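PDB 5JOS: cyclohexadienyl dehydratase from Synthetic construct, which probably catalyses the dehydration steps of phenylalanine biosynthesis, on prephenate and on arogenate, using a fold of the periplasmic solute-binding protein family. Local coordinates for residues Lys54-Ala57 and Lys58-Val62; Thr158-Glu161 and Asn162-Ile166; Asn222-Asn225 and Gln226-Gln230. One frame throughout, in Å; residues are numbered along the deposited sequence.

Contact 1. Residues Lys54-Ala57 and Lys58-Val62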
ATOM      1  N   LYS A  54     -10.278   2.184 -12.323  1.00 34.98           N
ATOM      2  CA  LYS A  54     -11.337   1.841 -13.212  1.00 38.49           C
ATOM      3  C   LYS A  54     -12.583   1.574 -12.483  1.00 37.93           C
ATOM      4  O   LYS A  54     -13.650   1.877 -12.921  1.00 39.58           O
ATOM      5  CB  LYS A  54     -11.000   0.587 -14.006  1.00 40.34           C
ATOM      6  CG  LYS A  54      -9.910   0.952 -14.955  1.00 41.42           C
ATOM      7  CD  LYS A  54      -9.425  -0.273 -15.700  1.00 46.46           C
ATOM      8  CE  LYS A  54      -8.441   0.246 -16.734  1.00 49.59           C
ATOM      9  NZ  LYS A  54      -7.760  -0.931 -17.332  1.00 53.79           N
ATOM     10  N   SER A  55     -12.463   0.954 -11.355  1.00 37.99           N
ATOM     11  CA  SER A  55     -13.663   0.694 -10.579  1.00 40.00           C
ATOM     12  C   SER A  55     -14.246   2.015  -9.943  1.00 39.16           C
ATOM     13  O   SER A  55     -15.456   2.212  -9.910  1.00 39.74           O
ATOM     14  CB  SER A  55     -13.260  -0.423  -9.611  1.00 42.74           C
ATOM     15  OG  SER A  55     -14.221  -0.490  -8.636  1.00 47.87           O
ATOM     16  N   LEU A  56     -13.408   2.984  -9.571  1.00 34.18           N
ATOM     17  CA  LEU A  56     -13.958   4.262  -9.143  1.00 34.02           C
ATOM     18  C   LEU A  56     -14.721   4.966 -10.274  1.00 34.38           C
ATOM     19  O   LEU A  56     -15.836   5.409 -10.086  1.00 34.96           O
ATOM     20  CB  LEU A  56     -12.877   5.178  -8.606  1.00 32.87           C
ATOM     21  CG  LEU A  56     -13.280   6.576  -8.119  1.00 35.27           C
ATOM     22  CD1 LEU A  56     -14.394   6.476  -7.088  1.00 36.16           C
ATOM     23  CD2 LEU A  56     -12.073   7.298  -7.479  1.00 35.46           C
ATOM     24  N   ALA A  57     -14.137   5.044 -11.467  1.00 38.09           N
ATOM     25  CA  ALA A  57     -14.817   5.657 -12.622  1.00 38.37           C
ATOM     26  C   ALA A  57     -16.160   5.014 -12.884  1.00 41.29           C
ATOM     27  O   ALA A  57     -17.152   5.698 -13.131  1.00 39.69           O
ATOM     28  CB  ALA A  57     -13.958   5.605 -13.890  1.00 42.51           C
ATOM     29  N   LYS A  58     -16.190   3.703 -12.770  1.00 40.38           N
ATOM     30  CA  LYS A  58     -17.376   2.976 -13.081  1.00 44.77           C
ATOM     31  C   LYS A  58     -18.396   3.278 -11.986  1.00 42.58           C
ATOM     32  O   LYS A  58     -19.546   3.461 -12.246  1.00 41.13           O
ATOM     33  CB  LYS A  58     -17.008   1.496 -13.155  1.00 51.17           C
ATOM     34  CG  LYS A  58     -18.153   0.525 -13.384  1.00 62.12           C
ATOM     35  CD  LYS A  58     -17.620  -0.920 -13.411  1.00 69.88           C
ATOM     36  CE  LYS A  58     -18.592  -1.914 -14.087  1.00 83.01           C
ATOM     37  NZ  LYS A  58     -19.540  -2.571 -13.132  1.00 87.79           N
ATOM     38  N   SER A  59     -17.977   3.352 -10.743  1.00 39.86           N
ATOM     39  CA  SER A  59     -18.931   3.704  -9.707  1.00 40.71           C
ATOM     40  C   SER A  59     -19.605   5.090 -10.003  1.00 39.81           C
ATOM     41  O   SER A  59     -20.719   5.293  -9.803  1.00 38.39           O
ATOM     42  CB  SER A  59     -18.165   3.856  -8.421  1.00 42.00           C
ATOM     43  OG  SER A  59     -19.038   4.232  -7.395  1.00 41.89           O
ATOM     44  N   LEU A  60     -18.815   6.018 -10.507  1.00 41.06           N
ATOM     45  CA  LEU A  60     -19.278   7.289 -10.846  1.00 43.96           C
ATOM     46  C   LEU A  60     -20.111   7.332 -12.098  1.00 45.73           C
ATOM     47  O   LEU A  60     -20.748   8.350 -12.367  1.00 47.62           O
ATOM     48  CB  LEU A  60     -18.090   8.232 -10.979  1.00 41.03           C
ATOM     49  CG  LEU A  60     -17.410   8.561  -9.643  1.00 41.85           C
ATOM     50  CD1 LEU A  60     -16.049   9.163  -9.927  1.00 42.30           C
ATOM     51  CD2 LEU A  60     -18.195   9.546  -8.804  1.00 46.13           C
ATOM     52  N   GLY A  61     -20.058   6.280 -12.900  1.00 45.79           N
ATOM     53  CA  GLY A  61     -20.771   6.280 -14.171  1.00 46.86           C
ATOM     54  C   GLY A  61     -19.991   7.103 -15.161  1.00 46.52           C
ATOM     55  O   GLY A  61     -20.626   7.748 -15.969  1.00 47.83           O
ATOM     56  N   VAL A  62     -18.658   7.147 -15.100  1.00 42.88           N
ATOM     57  CA  VAL A  62     -17.862   7.912 -16.099  1.00 45.65           C
ATOM     58  C   VAL A  62     -16.696   7.109 -16.674  1.00 47.97           C
ATOM     59  O   VAL A  62     -16.309   6.098 -16.110  1.00 46.15           O
ATOM     60  CB  VAL A  62     -17.287   9.242 -15.521  1.00 47.33           C
ATOM     61  CG1 VAL A  62     -18.425  10.099 -14.956  1.00 54.40           C
ATOM     62  CG2 VAL A  62     -16.225   9.006 -14.444  1.00 46.61           C
TER
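Four backbone hydrogen bonds join K54-A57 to K58-V62. Three have the i to i+4 spacing of an alpha helix: K58 N to K54 O, S59 N to S55 O at 2.9 Å, and L60 N to L56 O. The fourth skips one residue further, V62 N reaching A57 O at 2.9 Å, and its N-H is close to linear (174°).

That wider spacing marks the end of helix 48-60. G61 is the first residue to leave helical geometry, and its positive phi (77°) turns the chain back over the last turn in a Schellman motif, with a second bond from G61 N to K58 O at 2.9 Å. The carbonyls of K58 and A57, both near the end of the helix, thus receive amides from the turn, and V62 is directed on toward strand 63-68.

Apolar contacts follow the same spacings. L56 and L60 lie side by side and point the same way, CG of L56 being 4.2 Å from CD1 of L60. In L60 the first torsion places CG opposite the carbonyl carbon (chi1 -70°), which carries this branch back alongside the preceding turn. Beyond the turn, CG2 of V62 comes over CB of A57 at 4.1 Å, an apolar pair across the Schellman bonds; L56 and V62 both also touch L25 of strand 24-29.

Among polar side chains, OG of S59 is hydrogen-bonded to OH of Y223 on helix 218-233. The same helix packs W227 against S55 and S59, while L60 is covered in addition by L16 and M20 of helix 15-22.

Contact 2. Residues Thr158-Glu161 and Asn162-Ile166. With BEZ (benzoic acid), chain C.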
ATOM      1  N   THR A 158      19.198 -12.619  16.122  1.00 38.31           N
ATOM      2  CA  THR A 158      20.552 -12.644  15.555  1.00 41.09           C
ATOM      3  C   THR A 158      20.716 -11.528  14.497  1.00 39.87           C
ATOM      4  O   THR A 158      19.840 -11.358  13.651  1.00 34.70           O
ATOM      5  CB  THR A 158      20.790 -13.961  14.846  1.00 42.91           C
ATOM      6  OG1 THR A 158      20.654 -15.049  15.766  1.00 41.66           O
ATOM      7  CG2 THR A 158      22.176 -14.021  14.270  1.00 46.91           C
ATOM      8  N   VAL A 159      21.840 -10.807  14.560  1.00 35.33           N
ATOM      9  CA  VAL A 159      22.198  -9.782  13.620  1.00 36.73           C
ATOM     10  C   VAL A 159      23.094 -10.378  12.540  1.00 37.34           C
ATOM     11  O   VAL A 159      24.106 -11.007  12.830  1.00 36.64           O
ATOM     12  CB  VAL A 159      22.977  -8.660  14.314  1.00 38.87           C
ATOM     13  CG1 VAL A 159      23.311  -7.505  13.359  1.00 40.21           C
ATOM     14  CG2 VAL A 159      22.114  -8.079  15.399  1.00 42.63           C
ATOM     15  N   TYR A 160      22.708 -10.184  11.294  1.00 36.79           N
ATOM     16  CA  TYR A 160      23.452 -10.671  10.152  1.00 36.36           C
ATOM     17  C   TYR A 160      24.280  -9.519   9.558  1.00 39.47           C
ATOM     18  O   TYR A 160      25.070  -8.841  10.293  1.00 36.61           O
ATOM     19  CB  TYR A 160      22.506 -11.341   9.147  1.00 32.69           C
ATOM     20  CG  TYR A 160      21.901 -12.617   9.710  1.00 32.81           C
ATOM     21  CD1 TYR A 160      20.924 -12.548  10.678  1.00 37.86           C
ATOM     22  CD2 TYR A 160      22.276 -13.876   9.273  1.00 37.03           C
ATOM     23  CE1 TYR A 160      20.388 -13.694  11.245  1.00 35.43           C
ATOM     24  CE2 TYR A 160      21.684 -15.059   9.802  1.00 37.31           C
ATOM     25  CZ  TYR A 160      20.744 -14.932  10.779  1.00 34.80           C
ATOM     26  OH  TYR A 160      20.128 -16.026  11.371  1.00 38.95           O
ATOM     27  N   GLU A 161      24.253  -9.381   8.236  1.00 35.84           N
ATOM     28  CA  GLU A 161      24.858  -8.208   7.557  1.00 34.63           C
ATOM     29  C   GLU A 161      23.898  -7.885   6.394  1.00 37.23           C
ATOM     30  O   GLU A 161      23.130  -8.792   5.980  1.00 34.31           O
ATOM     31  CB  GLU A 161      26.246  -8.460   7.055  1.00 36.46           C
ATOM     32  CG  GLU A 161      27.362  -8.626   8.100  1.00 37.16           C
ATOM     33  CD  GLU A 161      27.650  -7.403   8.940  1.00 39.80           C
ATOM     34  OE1 GLU A 161      27.323  -6.252   8.522  1.00 38.82           O
ATOM     35  OE2 GLU A 161      28.245  -7.614  10.041  1.00 37.33           O
ATOM     36  N   ASN A 162      23.966  -6.655   5.899  1.00 33.63           N
ATOM     37  CA  ASN A 162      22.968  -6.170   4.947  1.00 35.26           C
ATOM     38  C   ASN A 162      23.046  -7.051   3.685  1.00 34.28           C
ATOM     39  O   ASN A 162      22.042  -7.409   3.213  1.00 34.36           O
ATOM     40  CB  ASN A 162      23.175  -4.728   4.531  1.00 35.30           C
ATOM     41  CG  ASN A 162      22.930  -3.724   5.662  1.00 38.46           C
ATOM     42  OD1 ASN A 162      22.330  -4.018   6.705  1.00 38.71           O
ATOM     43  ND2 ASN A 162      23.379  -2.542   5.441  1.00 38.56           N
ATOM     44  N   ASN A 163      24.195  -7.455   3.182  1.00 34.42           N
ATOM     45  CA  ASN A 163      24.152  -8.265   1.889  1.00 32.71           C
ATOM     46  C   ASN A 163      24.011  -9.771   2.055  1.00 34.33           C
ATOM     47  O   ASN A 163      24.124 -10.506   1.105  1.00 34.45           O
ATOM     48  CB  ASN A 163      25.290  -7.895   0.986  1.00 32.56           C
ATOM     49  CG  ASN A 163      24.907  -7.886  -0.475  1.00 35.82           C
ATOM     50  OD1 ASN A 163      23.825  -7.560  -0.827  1.00 36.61           O
ATOM     51  ND2 ASN A 163      25.836  -8.242  -1.324  1.00 40.09           N
ATOM     52  N   VAL A 164      23.668 -10.231   3.233  1.00 35.20           N
ATOM     53  CA  VAL A 164      23.495 -11.641   3.436  1.00 34.92           C
ATOM     54  C   VAL A 164      22.077 -11.914   2.998  1.00 37.40           C
ATOM     55  O   VAL A 164      21.188 -11.151   3.286  1.00 34.58           O
ATOM     56  CB  VAL A 164      23.671 -12.019   4.950  1.00 36.90           C
ATOM     57  CG1 VAL A 164      23.080 -13.379   5.298  1.00 38.78           C
ATOM     58  CG2 VAL A 164      25.148 -11.992   5.340  1.00 40.97           C
ATOM     59  N   GLU A 165      21.809 -13.063   2.390  1.00 34.10           N
ATOM     60  CA  GLU A 165      20.416 -13.405   2.097  1.00 35.41           C
ATOM     61  C   GLU A 165      19.677 -13.959   3.288  1.00 33.76           C
ATOM     62  O   GLU A 165      19.475 -15.165   3.422  1.00 34.57           O
ATOM     63  CB  GLU A 165      20.372 -14.416   0.927  1.00 42.19           C
ATOM     64  CG  GLU A 165      21.030 -13.868  -0.302  1.00 45.33           C
ATOM     65  CD  GLU A 165      20.817 -14.762  -1.520  1.00 54.65           C
ATOM     66  OE1 GLU A 165      21.030 -15.980  -1.402  1.00 60.65           O
ATOM     67  OE2 GLU A 165      20.338 -14.228  -2.548  1.00 67.48           O
ATOM     68  N   ILE A 166      19.157 -13.059   4.110  1.00 32.49           N
ATOM     69  CA  ILE A 166      18.512 -13.468   5.337  1.00 32.70           C
ATOM     70  C   ILE A 166      17.281 -14.239   5.067  1.00 34.83           C
ATOM     71  O   ILE A 166      16.952 -15.129   5.836  1.00 34.43           O
ATOM     72  CB  ILE A 166      18.229 -12.228   6.194  1.00 34.06           C
ATOM     73  CG1 ILE A 166      19.544 -11.487   6.491  1.00 35.97           C
ATOM     74  CG2 ILE A 166      17.638 -12.620   7.516  1.00 34.67           C
ATOM     75  CD1 ILE A 166      19.336 -10.080   7.063  1.00 35.84           C
TER
HETATM   76  C   BEZ C 302      26.907  -4.288   3.618  1.00 38.10           C
HETATM   77  O1  BEZ C 302      26.488  -3.416   4.432  1.00 40.14           O
HETATM   78  O2  BEZ C 302      26.505  -5.504   3.517  1.00 38.30           O
HETATM   79  C1  BEZ C 302      28.009  -3.784   2.735  1.00 38.52           C
HETATM   80  C2  BEZ C 302      28.423  -4.489   1.618  1.00 35.37           C
HETATM   81  C3  BEZ C 302      29.462  -4.004   0.852  1.00 32.91           C
HETATM   82  C4  BEZ C 302      30.111  -2.837   1.197  1.00 33.44           C
HETATM   83  C5  BEZ C 302      29.752  -2.168   2.338  1.00 33.34           C
HETATM   84  C6  BEZ C 302      28.681  -2.625   3.081  1.00 31.28           C
HETATM   85  O   HOH W   1      25.821  -4.471   6.922  1.00 40.62           O
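A type I beta turn runs from E161 to V164 and closes with V164 N donating to E161 O at 3.1 Å. The donor stands well above the carbonyl plane, 56° out of it. The turn lies in the loop between strand 156-159, an outermost strand of the mixed five-stranded sheet, and helix 166-171; further on, E165 is the centre of an inverse gamma turn.

Apolar side chains meet where the chain comes back. The CB of Y160 lies 4.0 Å from CG1 of I166, and these two side chains approach at a slant. On the ring itself, CD2 is 4.1 Å from CG1 of V164, whose side chain runs about at a right angle to that of Y160. With chi1 at 162°, CG1 of V164 lies across from its own backbone N, while CG2 turns instead to the E161 backbone and CB. Y160 and I166 both also touch A137 of the adjacent strand 135-138.

A benzoic acid molecule sits at the surface beside the turn. N163 N makes a weak hydrogen bond to its O2, and CB of N162 packs near both carboxylate oxygens. OD1 of N162 is engaged by ND2 of N139, which helps to set its amide. The side chain of E161, bent at chi2 (-65°), brings OE1 to a water at 2.8 Å; that water also accepts from N162 N at 3.0 Å and donates to O1 of benzoic acid at 2.8 Å.

Contact 3. Residues Asn222-Asn225 and Gln226-Gln230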
ATOM      1  N   ASN A 222     -15.539  12.788   0.340  1.00 38.25           N
ATOM      2  CA  ASN A 222     -16.553  11.945   1.023  1.00 40.26           C
ATOM      3  C   ASN A 222     -17.075  10.806   0.136  1.00 40.31           C
ATOM      4  O   ASN A 222     -17.346   9.722   0.645  1.00 39.61           O
ATOM      5  CB  ASN A 222     -17.735  12.778   1.425  1.00 43.21           C
ATOM      6  CG  ASN A 222     -17.421  13.667   2.619  1.00 45.50           C
ATOM      7  OD1 ASN A 222     -16.400  13.580   3.241  1.00 48.53           O
ATOM      8  ND2 ASN A 222     -18.295  14.524   2.896  1.00 47.55           N
ATOM      9  N   TYR A 223     -17.308  11.110  -1.144  1.00 39.07           N
ATOM     10  CA  TYR A 223     -17.686  10.061  -2.068  1.00 42.39           C
ATOM     11  C   TYR A 223     -16.629   8.986  -2.056  1.00 38.27           C
ATOM     12  O   TYR A 223     -16.914   7.834  -1.947  1.00 37.66           O
ATOM     13  CB  TYR A 223     -17.787  10.579  -3.511  1.00 41.66           C
ATOM     14  CG  TYR A 223     -18.405   9.581  -4.506  1.00 40.50           C
ATOM     15  CD1 TYR A 223     -17.662   8.525  -5.032  1.00 38.55           C
ATOM     16  CD2 TYR A 223     -19.734   9.721  -4.956  1.00 40.10           C
ATOM     17  CE1 TYR A 223     -18.252   7.606  -5.912  1.00 38.66           C
ATOM     18  CE2 TYR A 223     -20.304   8.800  -5.842  1.00 40.51           C
ATOM     19  CZ  TYR A 223     -19.546   7.749  -6.322  1.00 38.83           C
ATOM     20  OH  TYR A 223     -20.067   6.831  -7.226  1.00 42.07           O
ATOM     21  N   VAL A 224     -15.388   9.372  -2.256  1.00 36.76           N
ATOM     22  CA  VAL A 224     -14.300   8.378  -2.298  1.00 34.63           C
ATOM     23  C   VAL A 224     -14.199   7.524  -1.107  1.00 35.27           C
ATOM     24  O   VAL A 224     -13.983   6.290  -1.239  1.00 33.29           O
ATOM     25  CB  VAL A 224     -12.930   9.001  -2.593  1.00 36.51           C
ATOM     26  CG1 VAL A 224     -11.813   7.967  -2.524  1.00 35.50           C
ATOM     27  CG2 VAL A 224     -12.938   9.600  -3.946  1.00 36.37           C
ATOM     28  N   ASN A 225     -14.333   8.139   0.067  1.00 37.04           N
ATOM     29  CA  ASN A 225     -14.332   7.410   1.311  1.00 35.62           C
ATOM     30  C   ASN A 225     -15.490   6.461   1.479  1.00 40.01           C
ATOM     31  O   ASN A 225     -15.323   5.334   1.986  1.00 36.70           O
ATOM     32  CB  ASN A 225     -14.271   8.379   2.515  1.00 37.62           C
ATOM     33  CG  ASN A 225     -12.826   8.972   2.703  1.00 38.74           C
ATOM     34  OD1 ASN A 225     -11.867   8.430   2.203  1.00 33.71           O
ATOM     35  ND2 ASN A 225     -12.707  10.065   3.408  1.00 38.11           N
ATOM     36  N   GLN A 226     -16.696   6.903   1.153  1.00 38.12           N
ATOM     37  CA  GLN A 226     -17.815   5.948   1.112  1.00 39.42           C
ATOM     38  C   GLN A 226     -17.560   4.849   0.089  1.00 37.66           C
ATOM     39  O   GLN A 226     -17.848   3.689   0.286  1.00 39.88           O
ATOM     40  CB  GLN A 226     -19.042   6.659   0.669  1.00 41.94           C
ATOM     41  CG  GLN A 226     -19.554   7.580   1.736  1.00 42.78           C
ATOM     42  CD  GLN A 226     -20.346   8.685   1.129  1.00 48.74           C
ATOM     43  OE1 GLN A 226     -20.471   8.834  -0.099  1.00 48.24           O
ATOM     44  NE2 GLN A 226     -20.932   9.454   1.981  1.00 48.97           N
ATOM     45  N   TRP A 227     -17.017   5.199  -1.019  1.00 37.05           N
ATOM     46  CA  TRP A 227     -16.769   4.143  -1.983  1.00 39.91           C
ATOM     47  C   TRP A 227     -15.687   3.126  -1.559  1.00 42.23           C
ATOM     48  O   TRP A 227     -15.840   1.892  -1.780  1.00 40.05           O
ATOM     49  CB  TRP A 227     -16.363   4.748  -3.234  1.00 36.58           C
ATOM     50  CG  TRP A 227     -16.036   3.807  -4.194  1.00 36.65           C
ATOM     51  CD1 TRP A 227     -16.903   2.979  -4.865  1.00 40.14           C
ATOM     52  CD2 TRP A 227     -14.732   3.498  -4.670  1.00 36.75           C
ATOM     53  NE1 TRP A 227     -16.199   2.207  -5.739  1.00 41.31           N
ATOM     54  CE2 TRP A 227     -14.870   2.480  -5.614  1.00 36.44           C
ATOM     55  CE3 TRP A 227     -13.480   3.958  -4.366  1.00 36.61           C
ATOM     56  CZ2 TRP A 227     -13.843   1.998  -6.289  1.00 41.09           C
ATOM     57  CZ3 TRP A 227     -12.400   3.416  -5.054  1.00 40.99           C
ATOM     58  CH2 TRP A 227     -12.581   2.453  -5.959  1.00 37.39           C
ATOM     59  N   LEU A 228     -14.665   3.614  -0.861  1.00 38.43           N
ATOM     60  CA  LEU A 228     -13.604   2.702  -0.360  1.00 39.12           C
ATOM     61  C   LEU A 228     -14.123   1.762   0.638  1.00 41.22           C
ATOM     62  O   LEU A 228     -13.822   0.600   0.635  1.00 42.78           O
ATOM     63  CB  LEU A 228     -12.529   3.452   0.381  1.00 39.35           C
ATOM     64  CG  LEU A 228     -11.539   4.086  -0.461  1.00 39.03           C
ATOM     65  CD1 LEU A 228     -10.525   4.785   0.434  1.00 46.17           C
ATOM     66  CD2 LEU A 228     -10.841   2.953  -1.183  1.00 43.00           C
ATOM     67  N   ASP A 229     -14.945   2.276   1.522  1.00 44.22           N
ATOM     68  CA  ASP A 229     -15.510   1.434   2.506  1.00 47.09           C
ATOM     69  C   ASP A 229     -16.422   0.390   1.838  1.00 49.07           C
ATOM     70  O   ASP A 229     -16.486  -0.761   2.285  1.00 48.08           O
ATOM     71  CB  ASP A 229     -16.242   2.231   3.540  1.00 53.00           C
ATOM     72  CG  ASP A 229     -17.098   1.356   4.410  1.00 58.43           C
ATOM     73  OD1 ASP A 229     -18.255   1.143   4.091  1.00 71.67           O
ATOM     74  OD2 ASP A 229     -16.613   0.786   5.382  1.00 62.20           O
ATOM     75  N   GLN A 230     -17.120   0.757   0.773  1.00 45.07           N
ATOM     76  CA  GLN A 230     -17.951  -0.218   0.109  1.00 46.20           C
ATOM     77  C   GLN A 230     -17.111  -1.320  -0.532  1.00 47.61           C
ATOM     78  O   GLN A 230     -17.401  -2.480  -0.476  1.00 47.59           O
ATOM     79  CB  GLN A 230     -18.746   0.483  -0.978  1.00 51.36           C
ATOM     80  CG  GLN A 230     -19.398  -0.425  -1.978  1.00 55.50           C
ATOM     81  CD  GLN A 230     -20.337   0.344  -2.901  1.00 57.73           C
ATOM     82  OE1 GLN A 230     -21.512   0.587  -2.568  1.00 56.21           O
ATOM     83  NE2 GLN A 230     -19.831   0.700  -4.075  1.00 53.23           N
TER
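N222 opens the segment by accepting from Q226 N through its backbone O at 2.9 Å. The Q226 side chain folds back along the same carbonyl: CG lies opposite its own carbonyl carbon (chi1 -72°), and CD comes to 3.2 Å from N222 O. OE1 of Q226 is also close to that oxygen, but the two are both acceptors and make no hydrogen bond, so the side chain simply lies alongside the carbonyl.

Y223 follows, its O receiving W227 N at 2.8 Å, while CE1 of its ring approaches CB of W227 at 4.3 Å. The Y223 side chain also packs on L60 of helix 48-60.

At V224 the carbonyl accepts from L228 N at 2.8 Å and also lies in the plane of the W227 indole, at its edge, with CE3 at 3.9 Å. CG1 of V224 lies 4.4 Å from CG of L228, and M213 and Y211 of strand 205-213 touch V224 and L228 respectively.

N225 ends the segment with its O bonded to D229 N at 3.1 Å. Its side chain leaves the helix toward the loop at S103 and D104, where OD1 accepts from the backbone N of D104.

Such i to i+4 bonding, with apolar residues directed to neighbouring elements, is that of a regular amphipathic alpha helix, here helix 218-233, packed on helix 48-60 through Y223 and W227.

How the contacts relate
The three contacts follow one another along the chain, contact 1 closing before contact 2 opens and contact 2 before contact 3. Contacts 1 and 3 are neighbours in space, their centres 12 Å apart, because helix 48-60 packs against helix 218-233. The late helix 218-233 thus packs onto a lobe built from the early part of the chain. Contact 2 stands apart, its centre 46 Å from that of contact 1 and 42 Å from that of contact 3, on the opposite side of the chain's centre, at the end of edge strand 156-159 of the mixed sheet. This separation is consistent with the two-lobed build of periplasmic binding proteins.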